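Local coordinates for PLP-Dependent L-Arginine Hydroxylase MppP (Streptomyces wadayamensis, PDB 6C9B), which is a dimeric pyridoxal phosphate-dependent oxidase that acts on L-arginine, related in fold to class I aminotransferases and here bound to its 4-hydroxy-2-ketoarginine product, at residues 23-28 with 355-360; 193-198 with 304-309. All blocks are in the same frame, centred on the assembly; numbering follows the deposited sequence.

Contact 1: residues 23-28 with 355-360. With EGV ((4S)-5-carbamimidamido-4-hydroxy-2-oxopentanoic acid), chain F.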
ATOM      1  N   LEU B  23     -25.022  -5.200   7.480  1.00 42.53           N
ATOM      2  CA  LEU B  23     -25.627  -5.143   6.162  1.00 39.10           C
ATOM      3  C   LEU B  23     -24.872  -4.146   5.305  1.00 33.28           C
ATOM      4  O   LEU B  23     -25.454  -3.217   4.739  1.00 30.48           O
ATOM      5  CB  LEU B  23     -27.112  -4.795   6.261  1.00 34.62           C
ATOM      6  CG  LEU B  23     -27.877  -5.823   7.103  1.00 37.44           C
ATOM      7  CD1 LEU B  23     -29.310  -5.399   7.279  1.00 38.01           C
ATOM      8  CD2 LEU B  23     -27.854  -7.201   6.465  1.00 36.07           C
ATOM      9  N   ASN B  24     -23.562  -4.345   5.228  1.00 24.49           N
ATOM     10  CA  ASN B  24     -22.709  -3.598   4.307  1.00 24.21           C
ATOM     11  C   ASN B  24     -22.899  -4.209   2.921  1.00 24.46           C
ATOM     12  O   ASN B  24     -22.572  -5.378   2.703  1.00 27.23           O
ATOM     13  CB  ASN B  24     -21.262  -3.661   4.801  1.00 26.45           C
ATOM     14  CG  ASN B  24     -20.221  -3.313   3.728  1.00 32.67           C
ATOM     15  OD1 ASN B  24     -20.542  -2.861   2.628  1.00 26.70           O
ATOM     16  ND2 ASN B  24     -18.949  -3.550   4.059  1.00 33.25           N
ATOM     17  N   ILE B  25     -23.512  -3.452   2.000  1.00 23.12           N
ATOM     18  CA  ILE B  25     -23.561  -3.842   0.585  1.00 22.77           C
ATOM     19  C   ILE B  25     -22.967  -2.708  -0.242  1.00 26.45           C
ATOM     20  O   ILE B  25     -23.397  -2.426  -1.370  1.00 25.11           O
ATOM     21  CB  ILE B  25     -24.992  -4.203   0.133  1.00 25.94           C
ATOM     22  CG1 ILE B  25     -25.987  -3.092   0.521  1.00 28.71           C
ATOM     23  CG2 ILE B  25     -25.389  -5.550   0.728  1.00 29.25           C
ATOM     24  CD1 ILE B  25     -27.328  -3.195  -0.196  1.00 32.49           C
ATOM     25  N   ALA B  26     -21.935  -2.076   0.308  1.00 22.72           N
ATOM     26  CA  ALA B  26     -21.322  -0.901  -0.283  1.00 22.79           C
ATOM     27  C   ALA B  26     -20.011  -1.239  -0.988  1.00 24.18           C
ATOM     28  O   ALA B  26     -19.960  -1.258  -2.224  1.00 23.17           O
ATOM     29  CB  ALA B  26     -21.066   0.181   0.772  1.00 29.96           C
ATOM     30  N   ASP B  27     -18.936  -1.475  -0.237  1.00 25.51           N
ATOM     31  CA  ASP B  27     -17.659  -1.643  -0.918  1.00 29.43           C
ATOM     32  C   ASP B  27     -17.657  -2.949  -1.708  1.00 24.70           C
ATOM     33  O   ASP B  27     -18.388  -3.900  -1.414  1.00 24.85           O
ATOM     34  CB  ASP B  27     -16.486  -1.625   0.056  1.00 30.00           C
ATOM     35  CG  ASP B  27     -16.510  -2.796   0.980  1.00 31.09           C
ATOM     36  OD1 ASP B  27     -16.292  -3.932   0.497  1.00 42.18           O
ATOM     37  OD2 ASP B  27     -16.739  -2.565   2.183  1.00 34.04           O
ATOM     38  N   GLY B  28     -16.822  -2.980  -2.728  1.00 22.74           N
ATOM     39  CA  GLY B  28     -16.878  -4.095  -3.642  1.00 21.25           C
ATOM     40  C   GLY B  28     -16.038  -5.281  -3.268  1.00 24.93           C
ATOM     41  O   GLY B  28     -16.052  -6.276  -3.999  1.00 25.65           O
ATOM     42  N   LEU B 355     -22.268  -7.469  -4.579  1.00 19.76           N
ATOM     43  CA  LEU B 355     -22.767  -8.833  -4.716  1.00 20.77           C
ATOM     44  C   LEU B 355     -21.840  -9.876  -4.095  1.00 21.00           C
ATOM     45  O   LEU B 355     -22.263 -11.024  -3.899  1.00 21.53           O
ATOM     46  CB  LEU B 355     -22.978  -9.170  -6.187  1.00 22.31           C
ATOM     47  CG  LEU B 355     -23.983  -8.308  -6.959  1.00 20.32           C
ATOM     48  CD1 LEU B 355     -24.085  -8.836  -8.378  1.00 23.45           C
ATOM     49  CD2 LEU B 355     -25.363  -8.301  -6.304  1.00 21.34           C
ATOM     50  N   SER B 356     -20.588  -9.514  -3.792  1.00 23.00           N
ATOM     51  CA  SER B 356     -19.661 -10.460  -3.160  1.00 20.56           C
ATOM     52  C   SER B 356     -19.934 -10.471  -1.663  1.00 23.43           C
ATOM     53  O   SER B 356     -19.160  -9.972  -0.843  1.00 23.23           O
ATOM     54  CB  SER B 356     -18.213 -10.103  -3.460  1.00 24.45           C
ATOM     55  OG  SER B 356     -17.957 -10.268  -4.846  1.00 23.40           O
ATOM     56  N   ARG B 357     -21.068 -11.091  -1.334  1.00 21.88           N
ATOM     57  CA  ARG B 357     -21.658 -11.110  -0.007  1.00 23.73           C
ATOM     58  C   ARG B 357     -22.366 -12.442   0.144  1.00 27.83           C
ATOM     59  O   ARG B 357     -22.875 -12.997  -0.827  1.00 27.41           O
ATOM     60  CB  ARG B 357     -22.691  -9.997   0.201  1.00 26.00           C
ATOM     61  CG  ARG B 357     -22.142  -8.589   0.114  1.00 21.62           C
ATOM     62  CD  ARG B 357     -21.210  -8.341   1.243  1.00 23.51           C
ATOM     63  NE  ARG B 357     -20.811  -6.937   1.319  1.00 22.94           N
ATOM     64  CZ  ARG B 357     -19.834  -6.388   0.615  1.00 21.67           C
ATOM     65  NH1 ARG B 357     -19.103  -7.103  -0.247  1.00 20.74           N
ATOM     66  NH2 ARG B 357     -19.587  -5.108   0.783  1.00 22.58           N
ATOM     67  N   SER B 358     -22.426 -12.939   1.369  1.00 26.30           N
ATOM     68  CA  SER B 358     -23.284 -14.083   1.618  1.00 26.28           C
ATOM     69  C   SER B 358     -24.712 -13.736   1.222  1.00 31.54           C
ATOM     70  O   SER B 358     -25.159 -12.598   1.375  1.00 28.24           O
ATOM     71  CB  SER B 358     -23.190 -14.494   3.087  1.00 31.55           C
ATOM     72  OG  SER B 358     -21.901 -15.028   3.344  1.00 33.04           O
ATOM     73  N   THR B 359     -25.426 -14.724   0.683  1.00 28.75           N
ATOM     74  CA  THR B 359     -26.708 -14.436   0.062  1.00 35.59           C
ATOM     75  C   THR B 359     -27.719 -13.947   1.086  1.00 32.84           C
ATOM     76  O   THR B 359     -28.543 -13.084   0.775  1.00 32.09           O
ATOM     77  CB  THR B 359     -27.212 -15.683  -0.668  1.00 41.85           C
ATOM     78  OG1 THR B 359     -26.220 -16.101  -1.616  1.00 32.09           O
ATOM     79  CG2 THR B 359     -28.503 -15.405  -1.413  1.00 38.77           C
ATOM     80  N   GLU B 360     -27.654 -14.466   2.311  1.00 30.96           N
ATOM     81  CA  GLU B 360     -28.674 -14.146   3.307  1.00 33.17           C
ATOM     82  C   GLU B 360     -28.649 -12.678   3.715  1.00 30.72           C
ATOM     83  O   GLU B 360     -29.709 -12.030   3.681  1.00 37.32           O
ATOM     84  CB  GLU B 360     -28.523 -15.094   4.510  1.00 46.66           C
ATOM     85  CG  GLU B 360     -28.765 -16.576   4.163  1.00 69.80           C
ATOM     86  CD  GLU B 360     -27.575 -17.290   3.487  1.00 85.02           C
ATOM     87  OE1 GLU B 360     -26.487 -16.689   3.294  1.00 51.05           O
ATOM     88  OE2 GLU B 360     -27.745 -18.483   3.145  1.00 90.97           O
TER
HETATM   89  C10 EGV F 401     -15.163  -0.691  -4.917  1.00 27.52           C
HETATM   90  C02 EGV F 401     -11.299   0.842  -2.050  1.00 47.89           C
HETATM   91  C03 EGV F 401      -9.823   2.755  -2.681  1.00 40.87           C
HETATM   92  C06 EGV F 401     -11.706   0.134  -3.328  1.00 51.92           C
HETATM   93  C07 EGV F 401     -13.213   0.400  -3.538  1.00 55.20           C
HETATM   94  C09 EGV F 401     -13.752  -0.126  -4.894  1.00 57.43           C
HETATM   95  N01 EGV F 401     -11.091   2.271  -2.236  1.00 39.76           N
HETATM   96  N04 EGV F 401      -9.620   4.147  -2.851  1.00 49.30           N
HETATM   97  N05 EGV F 401      -8.857   1.909  -2.969  1.00 25.84           N
HETATM   98  O08 EGV F 401     -11.487  -1.212  -3.203  1.00 51.78           O
HETATM   99  O11 EGV F 401     -15.512  -1.247  -5.941  1.00 19.59           O
HETATM  100  O12 EGV F 401     -15.928  -0.599  -3.937  1.00 33.13           O
HETATM  101  O13 EGV F 401     -13.089  -0.100  -5.927  1.00 49.11           O
HETATM  102  O   HOH W   1     -18.998  -7.001  -4.336  1.00 19.82           O
HETATM  103  O   HOH W   2     -15.914  -8.493  -5.413  1.00 21.50           O

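Contact 2: residues 193-198 with 304-309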
ATOM      1  N   GLY B 193     -11.558 -11.548 -13.490  1.00 18.69           N
ATOM      2  CA  GLY B 193     -11.938 -12.913 -13.152  1.00 19.34           C
ATOM      3  C   GLY B 193     -13.431 -13.188 -13.163  1.00 22.39           C
ATOM      4  O   GLY B 193     -13.835 -14.354 -13.288  1.00 24.05           O
ATOM      5  N   PHE B 194     -14.259 -12.151 -13.081  1.00 19.38           N
ATOM      6  CA  PHE B 194     -15.701 -12.357 -13.036  1.00 19.79           C
ATOM      7  C   PHE B 194     -16.345 -12.660 -14.385  1.00 24.59           C
ATOM      8  O   PHE B 194     -17.433 -13.253 -14.409  1.00 23.68           O
ATOM      9  CB  PHE B 194     -16.404 -11.145 -12.434  1.00 19.54           C
ATOM     10  CG  PHE B 194     -16.135 -10.975 -10.988  1.00 19.82           C
ATOM     11  CD1 PHE B 194     -16.624 -11.882 -10.057  1.00 23.59           C
ATOM     12  CD2 PHE B 194     -15.348  -9.936 -10.554  1.00 23.25           C
ATOM     13  CE1 PHE B 194     -16.332 -11.723  -8.722  1.00 25.12           C
ATOM     14  CE2 PHE B 194     -15.065  -9.785  -9.208  1.00 24.66           C
ATOM     15  CZ  PHE B 194     -15.554 -10.665  -8.315  1.00 21.44           C
ATOM     16  N   ASP B 195     -15.743 -12.269 -15.506  1.00 22.18           N
ATOM     17  CA  ASP B 195     -16.427 -12.332 -16.794  1.00 20.79           C
ATOM     18  C   ASP B 195     -15.526 -13.008 -17.823  1.00 25.35           C
ATOM     19  O   ASP B 195     -14.478 -12.466 -18.185  1.00 22.92           O
ATOM     20  CB  ASP B 195     -16.823 -10.923 -17.242  1.00 21.89           C
ATOM     21  CG  ASP B 195     -17.844 -10.935 -18.360  1.00 25.56           C
ATOM     22  OD1 ASP B 195     -17.846 -11.901 -19.159  1.00 31.68           O
ATOM     23  OD2 ASP B 195     -18.650  -9.981 -18.414  1.00 28.85           O
ATOM     24  N   ALA B 196     -15.945 -14.193 -18.285  1.00 27.42           N
ATOM     25  CA  ALA B 196     -15.179 -14.961 -19.261  1.00 25.59           C
ATOM     26  C   ALA B 196     -14.977 -14.202 -20.564  1.00 23.88           C
ATOM     27  O   ALA B 196     -14.043 -14.509 -21.317  1.00 25.92           O
ATOM     28  CB  ALA B 196     -15.891 -16.290 -19.536  1.00 29.03           C
ATOM     29  N   ALA B 197     -15.819 -13.205 -20.840  1.00 24.52           N
ATOM     30  CA  ALA B 197     -15.613 -12.372 -22.021  1.00 25.73           C
ATOM     31  C   ALA B 197     -14.308 -11.587 -21.933  1.00 22.40           C
ATOM     32  O   ALA B 197     -13.807 -11.111 -22.958  1.00 23.37           O
ATOM     33  CB  ALA B 197     -16.782 -11.401 -22.201  1.00 26.82           C
ATOM     34  N   ALA B 198     -13.752 -11.436 -20.736  1.00 20.72           N
ATOM     35  CA  ALA B 198     -12.483 -10.756 -20.551  1.00 19.68           C
ATOM     36  C   ALA B 198     -11.312 -11.716 -20.448  1.00 22.97           C
ATOM     37  O   ALA B 198     -10.225 -11.295 -20.036  1.00 22.25           O
ATOM     38  CB  ALA B 198     -12.529  -9.872 -19.297  1.00 22.28           C
ATOM     39  N   GLU B 304     -26.543  -7.063 -18.861  1.00 29.77           N
ATOM     40  CA  GLU B 304     -25.625  -8.143 -19.204  1.00 33.45           C
ATOM     41  C   GLU B 304     -24.410  -8.231 -18.284  1.00 30.79           C
ATOM     42  O   GLU B 304     -23.541  -9.078 -18.511  1.00 25.15           O
ATOM     43  CB  GLU B 304     -25.136  -7.977 -20.648  1.00 34.32           C
ATOM     44  CG  GLU B 304     -26.245  -7.962 -21.685  1.00 57.11           C
ATOM     45  CD  GLU B 304     -26.949  -9.303 -21.810  1.00 79.44           C
ATOM     46  OE1 GLU B 304     -26.766  -9.979 -22.847  1.00 82.11           O
ATOM     47  OE2 GLU B 304     -27.675  -9.687 -20.869  1.00 84.74           O
ATOM     48  N   SER B 305     -24.315  -7.391 -17.266  1.00 23.99           N
ATOM     49  CA  SER B 305     -23.122  -7.411 -16.413  1.00 23.38           C
ATOM     50  C   SER B 305     -22.980  -8.744 -15.700  1.00 23.75           C
ATOM     51  O   SER B 305     -23.965  -9.342 -15.242  1.00 22.51           O
ATOM     52  CB  SER B 305     -23.179  -6.302 -15.370  1.00 22.36           C
ATOM     53  OG  SER B 305     -21.980  -6.303 -14.589  1.00 20.34           O
ATOM     54  N   ARG B 306     -21.733  -9.203 -15.597  1.00 20.42           N
ATOM     55  CA  ARG B 306     -21.372 -10.353 -14.772  1.00 21.16           C
ATOM     56  C   ARG B 306     -20.446  -9.974 -13.628  1.00 23.41           C
ATOM     57  O   ARG B 306     -19.908 -10.853 -12.951  1.00 23.36           O
ATOM     58  CB  ARG B 306     -20.738 -11.425 -15.660  1.00 24.48           C
ATOM     59  CG  ARG B 306     -21.699 -11.868 -16.756  1.00 30.11           C
ATOM     60  CD  ARG B 306     -21.178 -12.965 -17.620  1.00 52.91           C
ATOM     61  NE  ARG B 306     -22.178 -14.026 -17.717  1.00 79.50           N
ATOM     62  CZ  ARG B 306     -22.266 -14.891 -18.720  1.00 93.31           C
ATOM     63  NH1 ARG B 306     -21.416 -14.827 -19.737  1.00 86.75           N
ATOM     64  NH2 ARG B 306     -23.217 -15.820 -18.710  1.00 94.41           N
ATOM     65  N   SER B 307     -20.252  -8.682 -13.372  1.00 20.46           N
ATOM     66  CA  SER B 307     -19.335  -8.277 -12.327  1.00 17.57           C
ATOM     67  C   SER B 307     -19.989  -8.422 -10.951  1.00 18.38           C
ATOM     68  O   SER B 307     -21.193  -8.675 -10.812  1.00 21.49           O
ATOM     69  CB  SER B 307     -18.883  -6.842 -12.555  1.00 32.84           C
ATOM     70  OG  SER B 307     -19.801  -5.962 -11.948  1.00 46.07           O
ATOM     71  N   SER B 308     -19.175  -8.232  -9.926  1.00 20.92           N
ATOM     72  CA  SER B 308     -19.595  -8.456  -8.550  1.00 19.78           C
ATOM     73  C   SER B 308     -20.260  -7.245  -7.927  1.00 19.62           C
ATOM     74  O   SER B 308     -20.468  -7.224  -6.716  1.00 21.17           O
ATOM     75  CB  SER B 308     -18.406  -8.855  -7.683  1.00 23.81           C
ATOM     76  OG  SER B 308     -17.434  -7.807  -7.654  1.00 19.79           O
ATOM     77  N   VAL B 309     -20.575  -6.226  -8.717  1.00 19.08           N
ATOM     78  CA  VAL B 309     -21.352  -5.098  -8.242  1.00 20.18           C
ATOM     79  C   VAL B 309     -22.506  -4.875  -9.214  1.00 21.40           C
ATOM     80  O   VAL B 309     -22.443  -5.249 -10.384  1.00 21.10           O
ATOM     81  CB  VAL B 309     -20.492  -3.834  -8.085  1.00 20.54           C
ATOM     82  CG1 VAL B 309     -19.376  -4.076  -7.073  1.00 20.52           C
ATOM     83  CG2 VAL B 309     -19.875  -3.395  -9.458  1.00 20.20           C
TER
HETATM   84  O   HOH W   3     -19.355 -13.438 -12.413  1.00 21.80           O
HETATM   85  O   HOH W   4     -19.292  -8.030 -16.628  1.00 21.10           O
HETATM   86  O   HOH W   5     -19.813 -13.127 -20.478  1.00 41.56           O

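Contact 1: residues 23-28 with 355-360
Arg357 reaches across to the 23-28 turn and grips Asn24 side-on: NE donates to the backbone O of Asn24 at 2.7 Å, nearly straight (163°), while NH2 meets OD1 of Asn24 at 3.1 Å. The guanidinium stands almost upright to the Asn24 amide (84°), with both oxygens near its own plane, and NH2 approaches OD1 from above the carbonyl plane. That leaves OD1 able to accept the backbone N of Ala26 as well, closing an Asx turn. A bend at chi2 (-66°) turns the chain so that NH1 can also bond O of Ser356. NH2 also donates to O of Asp27 at 2.8 Å and forms a long salt bridge to Asp27 OD1 at 3.5 Å; this carboxylate is shared with Arg31, and its OD2 takes ND2 of Asn24. At Gly28 the packing gives way to water: two molecules link its O to N and OG of Ser356, the direct approach of Gly28 O to Ser356 CB being 4.4 Å. Gly28 N donates to EGV O12 at 2.8 Å. The buried arginine thus ties together the turn that offers this backbone N-H to the product carboxylate, and its charge is probably balanced in part by Asp27.

Contact 2: residues 193-198 with 304-309
Phe194 and Ser308 meet in a CH-pi interaction, CB of Ser308 lying over one ring face, 3.8 Å from the centroid and displaced toward the rim at CZ. With CG of Phe194 anti to its carbonyl carbon (chi1 -69°), the ring extends alongside the 306-308 backbone, and CB of Phe194 rests 3.6 Å from O of Arg306. Van der Waals contact continues at Asp195, whose carboxylate lies against the CB, CG and CD methylenes of Arg306; OD2 comes within 3.7 Å of CB. The charged ends do not touch: Asp195 OD1 and Arg306 NH1 are 4.7 Å apart, the water between them doubtfully close to NH1 (2.5 Å). Water makes other polar links: one molecule donates to O of Phe194 and O of Arg306, and another spans Asp195 OD2 and the backbone N of Arg306. Within each segment a local turn shapes the chain: Asp195 OD1 accepts N of Ala197 at 2.9 Å in an Asx turn, and Ser305 OG accepts N of Ser307 in an ST turn. The contact joins the loop following strand 184-188 to the one leading into strand 309-314, and Phe194 and Ser308 both pack on Ile281 of helix 256-291.

In the fold
Contact 2 is nested in the chain between the segments of contact 1, and their centres lie 16 Å apart. They meet at Ser308: its O probably accepts a hydrogen bond from Leu355 N at 2.8 Å, a bond just beyond the paired ends of the neighbouring antiparallel strands 309-314 and 350-354, and its CB packs 3.2 Å from Ser356 OG. Helix 256-291 backs both, since Ile281 touches Ser356 as well as Phe194 and Ser308. Contact 1 belongs to the EGV pocket through Asp27 and Gly28, next to Arg352, which bonds both Ala26 O and the ligand. Contact 2 holds no pocket residue, the side chain of Ser308 coming about 7 Å from EGV.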